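Local coordinates for protein TRAP dicarboxylate transporter-DctP subunit (Rhodobacter sphaeroides, PDB 4PE3) that probably captures a small organic acid in the periplasm and delivers it to a TRAP-type membrane transporter, as solute-binding proteins of this family do, at residues R175-E178 against G179-N183; V193-P196 against S197-Y201; T202-K206 against G207-A211; Y214-F217 against S218-Q221. One frame throughout, in Å; residues are numbered along the deposited sequence.

Interaction 1: R175-E178 against G179-N183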
ATOM      1  N   ARG A 175      -1.903 -10.646 -15.466  1.00  9.14           N
ATOM      2  CA  ARG A 175      -0.932 -11.077 -14.471  1.00  9.03           C
ATOM      3  C   ARG A 175      -1.323 -10.534 -13.092  1.00  8.75           C
ATOM      4  O   ARG A 175      -1.434  -9.325 -12.902  1.00  9.44           O
ATOM      5  CB  ARG A 175       0.478 -10.627 -14.846  1.00  9.13           C
ATOM      6  CG  ARG A 175       1.540 -11.126 -13.870  1.00  9.67           C
ATOM      7  CD  ARG A 175       1.874 -10.120 -12.806  1.00 10.88           C
ATOM      8  NE  ARG A 175       2.963 -10.625 -11.963  1.00 12.67           N
ATOM      9  CZ  ARG A 175       3.696  -9.880 -11.146  1.00 18.19           C
ATOM     10  NH1 ARG A 175       3.454  -8.583 -11.021  1.00 17.77           N
ATOM     11  NH2 ARG A 175       4.678 -10.449 -10.448  1.00 19.54           N
ATOM     12  N   SER A 176      -1.478 -11.451 -12.147  1.00  9.44           N
ATOM     13  CA  SER A 176      -2.049 -11.122 -10.842  1.00 11.28           C
ATOM     14  C   SER A 176      -1.294 -11.890  -9.772  1.00 10.35           C
ATOM     15  O   SER A 176      -1.180 -13.099  -9.859  1.00 13.18           O
ATOM     16  CB  SER A 176      -3.524 -11.551 -10.782  1.00 12.71           C
ATOM     17  OG  SER A 176      -4.366 -10.948 -11.747  1.00 13.79           O
ATOM     18  N   PRO A 177      -0.807 -11.202  -8.737  1.00 11.07           N
ATOM     19  CA  PRO A 177      -0.322 -11.952  -7.580  1.00 11.75           C
ATOM     20  C   PRO A 177      -1.412 -12.850  -7.006  1.00 13.19           C
ATOM     21  O   PRO A 177      -2.589 -12.482  -6.995  1.00 10.95           O
ATOM     22  CB  PRO A 177       0.056 -10.846  -6.599  1.00 12.42           C
ATOM     23  CG  PRO A 177       0.435  -9.689  -7.468  1.00 13.71           C
ATOM     24  CD  PRO A 177      -0.553  -9.761  -8.593  1.00 11.37           C
ATOM     25  N   GLU A 178      -1.006 -14.041  -6.587  1.00 14.19           N
ATOM     26  CA  GLU A 178      -1.804 -14.995  -5.832  1.00 19.37           C
ATOM     27  C   GLU A 178      -2.546 -14.324  -4.690  1.00 12.44           C
ATOM     28  O   GLU A 178      -2.003 -13.439  -4.041  1.00 17.12           O
ATOM     29  CB  GLU A 178      -0.825 -15.979  -5.179  1.00 23.81           C
ATOM     30  CG  GLU A 178      -1.194 -17.404  -5.224  1.00 27.74           C
ATOM     31  CD  GLU A 178       0.029 -18.272  -5.031  1.00 20.73           C
ATOM     32  OE1 GLU A 178       0.357 -18.639  -3.892  1.00 28.17           O
ATOM     33  OE2 GLU A 178       0.678 -18.552  -6.031  1.00 15.59           O
ATOM     34  N   GLY A 179      -3.766 -14.784  -4.412  1.00 14.81           N
ATOM     35  CA  GLY A 179      -4.533 -14.255  -3.302  1.00 15.94           C
ATOM     36  C   GLY A 179      -5.591 -13.243  -3.708  1.00 11.85           C
ATOM     37  O   GLY A 179      -6.244 -13.373  -4.737  1.00 13.35           O
ATOM     38  N   LEU A 180      -5.756 -12.220  -2.889  1.00 12.95           N
ATOM     39  CA  LEU A 180      -6.878 -11.312  -3.053  1.00 12.98           C
ATOM     40  C   LEU A 180      -6.833 -10.584  -4.395  1.00 13.70           C
ATOM     41  O   LEU A 180      -7.877 -10.376  -5.008  1.00 10.85           O
ATOM     42  CB  LEU A 180      -6.939 -10.331  -1.884  1.00 13.12           C
ATOM     43  CG  LEU A 180      -8.134  -9.382  -1.860  1.00 12.75           C
ATOM     44  CD1 LEU A 180      -9.472 -10.129  -1.807  1.00 13.78           C
ATOM     45  CD2 LEU A 180      -7.975  -8.449  -0.661  1.00 15.06           C
ATOM     46  N   ILE A 181      -5.662 -10.205  -4.887  1.00 10.99           N
ATOM     47  CA  ILE A 181      -5.616  -9.541  -6.197  1.00 10.09           C
ATOM     48  C   ILE A 181      -6.163 -10.452  -7.293  1.00  9.47           C
ATOM     49  O   ILE A 181      -7.063 -10.059  -8.038  1.00  9.69           O
ATOM     50  CB  ILE A 181      -4.208  -9.032  -6.561  1.00 10.01           C
ATOM     51  CG1 ILE A 181      -3.817  -7.926  -5.591  1.00 10.06           C
ATOM     52  CG2 ILE A 181      -4.179  -8.507  -7.985  1.00 10.85           C
ATOM     53  CD1 ILE A 181      -2.337  -7.549  -5.648  1.00 11.24           C
ATOM     54  N   ALA A 182      -5.631 -11.664  -7.424  1.00 11.30           N
ATOM     55  CA  ALA A 182      -6.157 -12.595  -8.413  1.00 12.62           C
ATOM     56  C   ALA A 182      -7.652 -12.861  -8.200  1.00 12.00           C
ATOM     57  O   ALA A 182      -8.408 -12.941  -9.185  1.00 13.98           O
ATOM     58  CB  ALA A 182      -5.387 -13.905  -8.390  1.00 14.07           C
ATOM     59  N   ASN A 183      -8.075 -13.016  -6.942  1.00 12.23           N
ATOM     60  CA  ASN A 183      -9.455 -13.369  -6.665  1.00 16.18           C
ATOM     61  C   ASN A 183     -10.413 -12.254  -7.053  1.00 12.62           C
ATOM     62  O   ASN A 183     -11.504 -12.536  -7.558  1.00 13.78           O
ATOM     63  CB  ASN A 183      -9.623 -13.771  -5.203  1.00 15.00           C
ATOM     64  CG  ASN A 183      -8.927 -15.078  -4.887  1.00 21.01           C
ATOM     65  OD1 ASN A 183      -8.633 -15.870  -5.783  1.00 26.38           O
ATOM     66  ND2 ASN A 183      -8.650 -15.313  -3.606  1.00 20.33           N
TER
HETATM   67  O   HOH W   1      -2.970 -10.853  -3.945  1.00 15.58           O

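Interaction 2: V193-P196 against S197-Y201. With IMD (imidazole), chain B.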
ATOM      1  N   VAL A 193      -3.355 -14.692 -14.247  1.00 11.48           N
ATOM      2  CA  VAL A 193      -2.200 -15.488 -14.616  1.00 13.31           C
ATOM      3  C   VAL A 193      -1.108 -15.227 -13.594  1.00 11.51           C
ATOM      4  O   VAL A 193      -0.869 -14.083 -13.202  1.00 12.89           O
ATOM      5  CB  VAL A 193      -1.731 -15.105 -16.044  1.00 11.91           C
ATOM      6  CG1 VAL A 193      -0.483 -15.891 -16.443  1.00 13.70           C
ATOM      7  CG2 VAL A 193      -2.848 -15.344 -17.035  1.00 11.76           C
ATOM      8  N   ASN A 194      -0.450 -16.298 -13.174  1.00 13.31           N
ATOM      9  CA  ASN A 194       0.521 -16.262 -12.086  1.00 16.08           C
ATOM     10  C   ASN A 194       1.934 -16.257 -12.667  1.00 14.47           C
ATOM     11  O   ASN A 194       2.370 -17.286 -13.193  1.00 15.64           O
ATOM     12  CB  ASN A 194       0.297 -17.502 -11.218  1.00 14.54           C
ATOM     13  CG  ASN A 194       0.850 -17.363  -9.831  1.00 17.61           C
ATOM     14  OD1 ASN A 194       1.834 -16.674  -9.610  1.00 17.70           O
ATOM     15  ND2 ASN A 194       0.211 -18.040  -8.880  1.00 18.44           N
ATOM     16  N   LEU A 195       2.624 -15.116 -12.602  1.00 12.12           N
ATOM     17  CA  LEU A 195       3.965 -14.936 -13.172  1.00 11.50           C
ATOM     18  C   LEU A 195       4.867 -14.083 -12.290  1.00 13.12           C
ATOM     19  O   LEU A 195       4.413 -13.100 -11.723  1.00 14.13           O
ATOM     20  CB  LEU A 195       3.872 -14.160 -14.488  1.00 17.11           C
ATOM     21  CG  LEU A 195       3.298 -14.836 -15.716  1.00 20.68           C
ATOM     22  CD1 LEU A 195       2.837 -13.788 -16.734  1.00 20.88           C
ATOM     23  CD2 LEU A 195       4.350 -15.726 -16.326  1.00 19.82           C
ATOM     24  N   PRO A 196       6.160 -14.413 -12.205  1.00 12.20           N
ATOM     25  CA  PRO A 196       7.139 -13.537 -11.558  1.00 17.16           C
ATOM     26  C   PRO A 196       7.303 -12.223 -12.299  1.00 17.26           C
ATOM     27  O   PRO A 196       7.112 -12.145 -13.520  1.00 14.92           O
ATOM     28  CB  PRO A 196       8.434 -14.343 -11.631  1.00 18.59           C
ATOM     29  CG  PRO A 196       7.977 -15.762 -11.746  1.00 17.15           C
ATOM     30  CD  PRO A 196       6.777 -15.677 -12.633  1.00 14.62           C
ATOM     31  N   SER A 197       7.684 -11.197 -11.552  1.00 16.59           N
ATOM     32  CA  SER A 197       7.778  -9.849 -12.079  1.00 17.47           C
ATOM     33  C   SER A 197       8.681  -9.799 -13.299  1.00 16.59           C
ATOM     34  O   SER A 197       8.393  -9.092 -14.276  1.00 14.37           O
ATOM     35  CB  SER A 197       8.310  -8.933 -10.985  1.00 22.37           C
ATOM     36  OG  SER A 197       7.366  -8.913  -9.930  1.00 26.86           O
ATOM     37  N   SER A 198       9.759 -10.566 -13.258  1.00 15.98           N
ATOM     38  CA  SER A 198      10.775 -10.503 -14.281  1.00 14.33           C
ATOM     39  C   SER A 198      10.306 -11.115 -15.589  1.00 14.65           C
ATOM     40  O   SER A 198      11.011 -11.020 -16.579  1.00 16.82           O
ATOM     41  CB  SER A 198      12.038 -11.243 -13.817  1.00 19.25           C
ATOM     42  OG  SER A 198      11.779 -12.623 -13.600  1.00 21.35           O
ATOM     43  N   GLU A 199       9.119 -11.728 -15.595  1.00 13.29           N
ATOM     44  CA  GLU A 199       8.585 -12.368 -16.794  1.00 14.98           C
ATOM     45  C   GLU A 199       7.380 -11.624 -17.360  1.00 12.71           C
ATOM     46  O   GLU A 199       6.811 -12.015 -18.376  1.00 12.80           O
ATOM     47  CB  GLU A 199       8.229 -13.828 -16.497  1.00 13.07           C
ATOM     48  CG  GLU A 199       9.439 -14.660 -16.072  1.00 13.42           C
ATOM     49  CD  GLU A 199       9.122 -16.109 -15.780  1.00 17.03           C
ATOM     50  OE1 GLU A 199       8.329 -16.678 -16.538  1.00 18.23           O
ATOM     51  OE2 GLU A 199       9.666 -16.652 -14.792  1.00 19.64           O
ATOM     52  N   VAL A 200       6.999 -10.522 -16.741  1.00 10.41           N
ATOM     53  CA  VAL A 200       5.811  -9.811 -17.193  1.00 10.63           C
ATOM     54  C   VAL A 200       5.990  -9.208 -18.588  1.00 10.25           C
ATOM     55  O   VAL A 200       5.124  -9.351 -19.443  1.00 10.59           O
ATOM     56  CB  VAL A 200       5.414  -8.725 -16.192  1.00 10.79           C
ATOM     57  CG1 VAL A 200       4.329  -7.821 -16.747  1.00 11.82           C
ATOM     58  CG2 VAL A 200       4.947  -9.396 -14.892  1.00 16.82           C
ATOM     59  N   TYR A 201       7.122  -8.550 -18.826  1.00 10.16           N
ATOM     60  CA  TYR A 201       7.356  -7.857 -20.084  1.00  9.63           C
ATOM     61  C   TYR A 201       7.283  -8.842 -21.250  1.00 10.15           C
ATOM     62  O   TYR A 201       6.554  -8.620 -22.229  1.00 10.90           O
ATOM     63  CB  TYR A 201       8.717  -7.156 -20.047  1.00 12.44           C
ATOM     64  CG  TYR A 201       9.058  -6.348 -21.277  1.00 10.52           C
ATOM     65  CD1 TYR A 201       9.589  -6.953 -22.403  1.00 12.64           C
ATOM     66  CD2 TYR A 201       8.875  -4.987 -21.302  1.00 11.41           C
ATOM     67  CE1 TYR A 201       9.887  -6.224 -23.529  1.00 13.38           C
ATOM     68  CE2 TYR A 201       9.177  -4.244 -22.428  1.00 13.45           C
ATOM     69  CZ  TYR A 201       9.696  -4.874 -23.534  1.00 14.17           C
ATOM     70  OH  TYR A 201      10.021  -4.141 -24.666  1.00 15.13           O
TER
HETATM   71  N1  IMD B 401       6.931 -18.802 -14.401  1.00 15.62           N
HETATM   72  C2  IMD B 401       7.484 -18.935 -13.186  1.00 18.88           C
HETATM   73  N3  IMD B 401       6.490 -18.937 -12.270  1.00 22.18           N
HETATM   74  C4  IMD B 401       5.301 -18.821 -12.913  1.00 20.59           C
HETATM   75  C5  IMD B 401       5.587 -18.735 -14.269  1.00 17.85           C

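Interaction 3: T202-K206 against G207-A211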
ATOM      1  N   THR A 202       8.043  -9.927 -21.176  0.55 10.63           N
ATOM      2  CA  THR A 202       8.062 -10.868 -22.276  0.55 11.47           C
ATOM      3  C   THR A 202       6.716 -11.547 -22.452  0.55 11.31           C
ATOM      4  O   THR A 202       6.277 -11.803 -23.574  0.55 11.35           O
ATOM      5  CB  THR A 202       9.198 -11.915 -22.140  0.55 16.44           C
ATOM      6  OG1 THR A 202       9.080 -12.622 -20.904  0.55 20.29           O
ATOM      7  CG2 THR A 202      10.536 -11.235 -22.194  0.55 15.63           C
ATOM      8  N   SER A 203       6.023 -11.808 -21.345  1.00 11.55           N
ATOM      9  CA  SER A 203       4.714 -12.451 -21.413  1.00 12.02           C
ATOM     10  C   SER A 203       3.683 -11.565 -22.102  1.00 10.41           C
ATOM     11  O   SER A 203       2.820 -12.066 -22.823  1.00 11.10           O
ATOM     12  CB  SER A 203       4.243 -12.838 -20.015  1.00 12.19           C
ATOM     13  OG  SER A 203       5.085 -13.844 -19.486  1.00 13.93           O
ATOM     14  N   LEU A 204       3.765 -10.258 -21.879  1.00  9.72           N
ATOM     15  CA  LEU A 204       2.926  -9.318 -22.638  1.00 12.90           C
ATOM     16  C   LEU A 204       3.274  -9.400 -24.115  1.00 14.86           C
ATOM     17  O   LEU A 204       2.400  -9.538 -24.974  1.00 15.30           O
ATOM     18  CB  LEU A 204       3.150  -7.891 -22.174  1.00 12.62           C
ATOM     19  CG  LEU A 204       2.465  -7.505 -20.885  1.00 10.76           C
ATOM     20  CD1 LEU A 204       3.050  -6.241 -20.286  1.00 11.12           C
ATOM     21  CD2 LEU A 204       0.931  -7.321 -21.097  1.00 11.26           C
ATOM     22  N   ASP A 205       4.558  -9.327 -24.427  1.00 15.03           N
ATOM     23  CA  ASP A 205       4.963  -9.294 -25.825  1.00 18.68           C
ATOM     24  C   ASP A 205       4.497 -10.538 -26.549  1.00 18.59           C
ATOM     25  O   ASP A 205       4.077 -10.484 -27.717  1.00 24.76           O
ATOM     26  CB  ASP A 205       6.488  -9.180 -25.929  1.00 17.74           C
ATOM     27  CG  ASP A 205       6.930  -7.897 -26.576  1.00 25.98           C
ATOM     28  OD1 ASP A 205       6.088  -6.984 -26.764  1.00 28.01           O
ATOM     29  OD2 ASP A 205       8.127  -7.804 -26.898  1.00 30.65           O
ATOM     30  N   LYS A 206       4.561 -11.675 -25.869  1.00 14.96           N
ATOM     31  CA  LYS A 206       4.230 -12.956 -26.472  1.00 16.68           C
ATOM     32  C   LYS A 206       2.733 -13.257 -26.504  1.00 19.22           C
ATOM     33  O   LYS A 206       2.315 -14.208 -27.156  1.00 23.68           O
ATOM     34  CB  LYS A 206       4.968 -14.089 -25.756  1.00 20.58           C
ATOM     35  CG  LYS A 206       6.478 -14.065 -25.966  1.00 27.95           C
ATOM     36  CD  LYS A 206       7.185 -15.145 -25.141  1.00 29.79           C
ATOM     37  CE  LYS A 206       8.688 -15.162 -25.398  1.00 30.45           C
ATOM     38  NZ  LYS A 206       9.024 -15.631 -26.773  1.00 36.16           N
ATOM     39  N   GLY A 207       1.923 -12.483 -25.783  1.00 15.34           N
ATOM     40  CA  GLY A 207       0.490 -12.703 -25.788  1.00 17.71           C
ATOM     41  C   GLY A 207       0.009 -13.671 -24.731  1.00 17.34           C
ATOM     42  O   GLY A 207      -1.163 -14.047 -24.715  1.00 20.60           O
ATOM     43  N   VAL A 208       0.904 -14.054 -23.816  1.00 13.92           N
ATOM     44  CA  VAL A 208       0.525 -14.927 -22.703  1.00 14.40           C
ATOM     45  C   VAL A 208      -0.383 -14.184 -21.728  1.00 11.07           C
ATOM     46  O   VAL A 208      -1.289 -14.765 -21.113  1.00 13.89           O
ATOM     47  CB  VAL A 208       1.767 -15.413 -21.950  1.00 17.08           C
ATOM     48  CG1 VAL A 208       1.373 -16.125 -20.666  1.00 19.82           C
ATOM     49  CG2 VAL A 208       2.597 -16.314 -22.854  1.00 20.01           C
ATOM     50  N   ILE A 209      -0.131 -12.893 -21.571  1.00 10.37           N
ATOM     51  CA  ILE A 209      -1.022 -11.991 -20.857  1.00 10.97           C
ATOM     52  C   ILE A 209      -1.327 -10.761 -21.716  1.00  9.70           C
ATOM     53  O   ILE A 209      -0.560 -10.390 -22.609  1.00 11.46           O
ATOM     54  CB  ILE A 209      -0.425 -11.527 -19.501  1.00 10.77           C
ATOM     55  CG1 ILE A 209       0.982 -10.955 -19.714  1.00  9.65           C
ATOM     56  CG2 ILE A 209      -0.387 -12.686 -18.516  1.00 12.68           C
ATOM     57  CD1 ILE A 209       1.607 -10.349 -18.466  1.00 11.25           C
ATOM     58  N   ASP A 210      -2.455 -10.132 -21.422  1.00  9.88           N
ATOM     59  CA  ASP A 210      -2.934  -8.932 -22.081  1.00 11.18           C
ATOM     60  C   ASP A 210      -2.779  -7.690 -21.204  1.00  9.71           C
ATOM     61  O   ASP A 210      -2.858  -6.554 -21.666  1.00 10.81           O
ATOM     62  CB  ASP A 210      -4.463  -9.032 -22.333  1.00 15.14           C
ATOM     63  CG  ASP A 210      -4.907 -10.306 -23.058  1.00 19.10           C
ATOM     64  OD1 ASP A 210      -4.402 -10.591 -24.167  1.00 18.30           O
ATOM     65  OD2 ASP A 210      -5.841 -10.991 -22.561  1.00 20.02           O
ATOM     66  N   ALA A 211      -2.580  -7.916 -19.912  1.00  9.67           N
ATOM     67  CA  ALA A 211      -2.580  -6.850 -18.910  1.00  8.24           C
ATOM     68  C   ALA A 211      -1.851  -7.351 -17.662  1.00  8.29           C
ATOM     69  O   ALA A 211      -1.635  -8.551 -17.503  1.00 10.42           O
ATOM     70  CB  ALA A 211      -4.011  -6.457 -18.558  1.00 10.31           C
TER

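Interaction 4: Y214-F217 against S218-Q221. With ZN (zinc ion), chain F.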
ATOM      1  N   TYR A 214       1.693  -4.617 -12.024  1.00  9.69           N
ATOM      2  CA  TYR A 214       3.133  -4.523 -11.920  1.00 11.49           C
ATOM      3  C   TYR A 214       3.409  -3.577 -10.753  1.00 13.01           C
ATOM      4  O   TYR A 214       3.259  -4.002  -9.560  1.00 19.08           O
ATOM      5  CB  TYR A 214       3.782  -4.136 -13.264  1.00 10.15           C
ATOM      6  CG  TYR A 214       5.267  -4.436 -13.308  1.00 10.67           C
ATOM      7  CD1 TYR A 214       5.729  -5.746 -13.327  1.00 12.09           C
ATOM      8  CD2 TYR A 214       6.200  -3.415 -13.295  1.00 11.44           C
ATOM      9  CE1 TYR A 214       7.080  -6.028 -13.327  1.00 13.91           C
ATOM     10  CE2 TYR A 214       7.562  -3.689 -13.306  1.00 13.68           C
ATOM     11  CZ  TYR A 214       7.978  -4.991 -13.333  1.00 14.50           C
ATOM     12  OH  TYR A 214       9.326  -5.249 -13.361  1.00 19.65           O
ATOM     13  N   SER A 215       3.650  -2.303 -11.033  1.00  7.40           N
ATOM     14  CA  SER A 215       4.079  -1.344 -10.026  1.00  7.40           C
ATOM     15  C   SER A 215       3.430   0.036 -10.215  1.00  7.01           C
ATOM     16  O   SER A 215       2.380   0.146 -10.875  1.00  7.23           O
ATOM     17  CB  SER A 215       5.609  -1.247 -10.058  1.00  9.90           C
ATOM     18  OG  SER A 215       6.155  -0.451  -9.014  1.00 11.37           O
ATOM     19  N   VAL A 216       4.019   1.077  -9.635  1.00  7.53           N
ATOM     20  CA  VAL A 216       3.578   2.432  -9.824  1.00  7.01           C
ATOM     21  C   VAL A 216       3.883   2.861 -11.257  1.00  6.84           C
ATOM     22  O   VAL A 216       4.745   2.269 -11.920  1.00  6.94           O
ATOM     23  CB  VAL A 216       4.224   3.372  -8.796  1.00  7.27           C
ATOM     24  CG1 VAL A 216       3.851   2.903  -7.393  1.00  8.02           C
ATOM     25  CG2 VAL A 216       5.744   3.438  -8.949  1.00  8.61           C
ATOM     26  N   PHE A 217       3.182   3.879 -11.728  1.00  6.82           N
ATOM     27  CA  PHE A 217       3.324   4.303 -13.124  1.00  6.88           C
ATOM     28  C   PHE A 217       4.770   4.582 -13.524  1.00  7.39           C
ATOM     29  O   PHE A 217       5.205   4.217 -14.628  1.00  7.83           O
ATOM     30  CB  PHE A 217       2.445   5.512 -13.450  1.00  7.08           C
ATOM     31  CG  PHE A 217       2.257   5.739 -14.938  1.00  7.05           C
ATOM     32  CD1 PHE A 217       3.219   6.432 -15.677  1.00  9.37           C
ATOM     33  CD2 PHE A 217       1.167   5.229 -15.599  1.00  9.71           C
ATOM     34  CE1 PHE A 217       3.048   6.633 -17.043  1.00  8.74           C
ATOM     35  CE2 PHE A 217       0.989   5.425 -16.968  1.00 10.30           C
ATOM     36  CZ  PHE A 217       1.928   6.123 -17.686  1.00 10.10           C
ATOM     37  N   SER A 218       5.508   5.245 -12.651  1.00  7.61           N
ATOM     38  CA  SER A 218       6.878   5.614 -13.007  1.00  8.33           C
ATOM     39  C   SER A 218       7.748   4.386 -13.293  1.00  7.88           C
ATOM     40  O   SER A 218       8.587   4.421 -14.192  1.00  8.15           O
ATOM     41  CB  SER A 218       7.507   6.492 -11.929  1.00  8.68           C
ATOM     42  OG  SER A 218       7.486   5.822 -10.685  1.00 10.75           O
ATOM     43  N   VAL A 219       7.567   3.318 -12.540  1.00  7.72           N
ATOM     44  CA  VAL A 219       8.255   2.067 -12.776  1.00  7.85           C
ATOM     45  C   VAL A 219       7.727   1.400 -14.019  1.00  7.65           C
ATOM     46  O   VAL A 219       8.519   0.923 -14.844  1.00  7.99           O
ATOM     47  CB  VAL A 219       8.129   1.129 -11.542  1.00  9.29           C
ATOM     48  CG1 VAL A 219       8.632  -0.268 -11.840  1.00  8.06           C
ATOM     49  CG2 VAL A 219       8.870   1.728 -10.340  1.00  9.55           C
ATOM     50  N   ASN A 220       6.404   1.351 -14.166  1.00  7.27           N
ATOM     51  CA  ASN A 220       5.815   0.693 -15.332  1.00  7.70           C
ATOM     52  C   ASN A 220       6.340   1.338 -16.603  1.00  8.19           C
ATOM     53  O   ASN A 220       6.670   0.634 -17.596  1.00  9.93           O
ATOM     54  CB  ASN A 220       4.290   0.777 -15.298  1.00  6.82           C
ATOM     55  CG  ASN A 220       3.677   0.037 -14.144  1.00  6.68           C
ATOM     56  OD1 ASN A 220       4.340  -0.686 -13.414  1.00  8.25           O
ATOM     57  ND2 ASN A 220       2.361   0.241 -13.957  1.00  7.70           N
ATOM     58  N   GLN A 221       6.417   2.655 -16.581  1.00  7.44           N
ATOM     59  CA  GLN A 221       6.887   3.448 -17.713  1.00  7.71           C
ATOM     60  C   GLN A 221       8.367   3.199 -17.998  1.00  9.02           C
ATOM     61  O   GLN A 221       8.765   2.922 -19.130  1.00  9.83           O
ATOM     62  CB  GLN A 221       6.649   4.936 -17.475  1.00  7.82           C
ATOM     63  CG  GLN A 221       7.004   5.819 -18.701  1.00  9.22           C
ATOM     64  CD  GLN A 221       6.116   5.578 -19.920  1.00 11.28           C
ATOM     65  OE1 GLN A 221       4.983   5.151 -19.804  1.00 10.75           O
ATOM     66  NE2 GLN A 221       6.662   5.855 -21.114  1.00 17.13           N
TER
HETATM   67 ZN    ZN F 405       1.688  -4.822  -7.972  0.86 15.23          ZN
HETATM   68  O   HOH W   2       0.290  -5.199  -6.454  1.00 26.91           O
HETATM   69  O   HOH W   3       3.291  -5.845  -7.363  1.00 15.40           O

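Interaction 1: R175-E178 against G179-N183
Pro177 and Ile181 carry this contact where the loop after strand 173-175 turns into helix 180-187, and their side chains cross at a slant. Ile181 meets the proline ring with two of its branches: CG2 lies 3.9 Å from Pro177 CD, while CD1 reaches along to CG. The torsions explain the double grip: CG2 stands anti to the backbone N, CG1 lies beside that N (chi1 -66°), and the extended second torsion (chi2 167°) carries CD1 on to Pro177 CG. Next to this pair, Ser176 offers its CB to Ala182, with 3.8 Å between Ser176 CB and Ala182 CB; the serine hydroxyl OG is bonded to Val174 O instead. Pro177 O, 3.4 Å from Ala182 CB, accepts a hydrogen bond from Ala182 N at 3.2 Å, the donor almost in line with the carbonyl. Gly179 is the N-cap, and its positive phi would press a side chain against Glu178 O. A water bridges the start of the helix, donating to Glu178 O at 2.8 Å and accepting from Ile181 N at 2.9 Å, so that one of the first helical N-H groups is satisfied through solvent. Around the turn, Pro177 and Ile181 also rest on Asp213 of strand 211-213, Ser176 and Ala182 on Pro192 of strand 191-193, and Leu180 on Glu315 of helix 302-320.

Interaction 2: V193-P196 against S197-Y201
The turn that leads from strand 191-193 into helix 200-206 is closed here by Pro196 and Glu199, a strand-to-helix connection at the protein surface, following an outermost strand of the mixed four-stranded sheet. Glu199 N donates to Pro196 O at 2.9 Å with an angle of 160° at the hydrogen, and the donor stands 49° out of the carbonyl plane, not on a lone pair. Val200 N then bonds to Ser197 O, carrying the winding forward.

The side chain of Glu199 doubles back over the same proline. Its CG lies beside the backbone N (chi1 -62°) and the chain runs extended beyond it, which brings OE2 to 3.6 Å from Pro196 CG. The other carboxylate oxygen, OE1, comes within 4.1 Å of Leu195 CD2, the leucine and glutamate chains crossing at about a right angle. An imidazole, probably from the crystallisation liquor, lies against all three residues: its N3 is 3.3 Å from Pro196 CD, its C5 is 3.8 Å from Leu195 CD2, and its N1 makes a weak hydrogen bond to Glu199 OE1 (3.3 Å). Val200 CG2 lies 3.8 Å from Pro196 O.

Arg175, at the end of strand 173-175, ties the turn to the sheet by bonding to both Leu195 O and Ser197 OG. Leu195 also rests on Ile209 in the loop before strand 211-213, and Val200 and Tyr201 lean on Met225 of helix 225-228.

Interaction 3: T202-K206 against G207-A211
Ser203 and Gly207 close a Schellman motif at the C-terminal end of helix 200-206, where the chain reverses toward strand 211-213.

Backbone hydrogen bonds form the first group. Three amides converge on Ser203 O: Val208 N at 2.9 Å, Gly207 N at 3.1 Å and Ile209 N at 3.3 Å, each of them weak, so the oxygen is gripped by several partial bonds in place of one strong one. Gly207 N also donates to Leu204 O at 3.1 Å, standing above that carbonyl plane. Gly207 adopts the positive phi (89°) of the reversal, where a side chain would run into Lys206 O, so glycine is called for.

Apolar packing forms the second group. Ile209 folds back under the last turn, its CG1 set between the backbone N and the carbonyl carbon (chi1 53°), a crowded position that lays the CG1-CD1 arm between Ser203 and Leu204. Ser203 CB meets CG1 of Ile209 at 3.8 Å, while the serine OG is bonded to Glu199 O one turn back. Leu204 runs obliquely across the same arm, and it also touches Val158 of strand 157-159 and Met225 and Ile228 of helix 225-228. Trimming Leu204 to an alanine would probably open a gap beneath Ile209 CD1 and take away the cover over the chain at Asp210. The two branched chains come closest where Leu204 CG lies 3.8 Å from Ile209 CD1, and the CD2 methyl of Leu204 reaches on to 3.7 Å from the carbonyl carbon of Asp210.

Interaction 4: Y214-F217 against S218-Q221
Val216 and Asn220 are joined by a nearly straight backbone bond in the first turn of helix 217-223: Val216, the N-cap, accepts at its O from Asn220 N at 2.9 Å, and Gln221 N follows with Phe217 O at 2.8 Å. The side-chain amide of Asn220 then turns back to Ser215 with both its ends. Ser215 N donates to Asn220 OD1 at 3.0 Å, in the carbonyl plane and on a lone pair, while Asn220 ND2 returns a weak bond of 3.1 Å to Ser215 O and another, also weak, to Ala156 O. The amide therefore takes an N-H and gives one to the same residue, which fixes its rotation. A lysine in place of Asn220 would probably leave Ser215 N without this acceptor and Ser215 O without its weak donor, loosening the hold on the peptide next to the metal.

Further out come the packing contacts. The polar OD1 of Asn220 also meets the edge of the Tyr214 ring, 3.3 Å from CD2 and near the ring plane. Two contacts are apolar: Val219 CG1 touches CE2 of that ring at 3.9 Å, and Val216 CG2 packs on Val219 CG2 at 3.8 Å. Phe217 swings its ring away from its own backbone N (chi1 -164°) and lies alongside Gln221, ring and amide planes only 12° apart; the glutamine OE1 is bonded to Asn226, and the phenylalanine ring meets Tyr234 edge-to-face.

Tyr214 O binds a zinc ion at 2.4 Å, beside two waters, Glu155 and Asp213. The very next amide, Ser215 N, is the one held by Asn220, which is consistent with the asparagine steadying, from the second shell, the peptide whose oxygen binds the metal.

Overall arrangement
The four contacts follow one another along the chain, each at a junction between strand and helix in the domain built on the sheet of strands 157-159, 211-213, 173-175 and 191-193. Interactions 2 and 3 lie closest, their centres about 9 Å apart, and share helix 200-206, one at its start and the other at its end. Interactions 1 and 4 are about 18 Å apart and stand at the starts of helices 180-187 and 217-223. Arg175 touches all three of the other contacts, and Tyr214 meets Ser197 and Val200 of interaction 2. The succession of turns thus fastens the helices to one sheet, in a structure crystallised open and without solute.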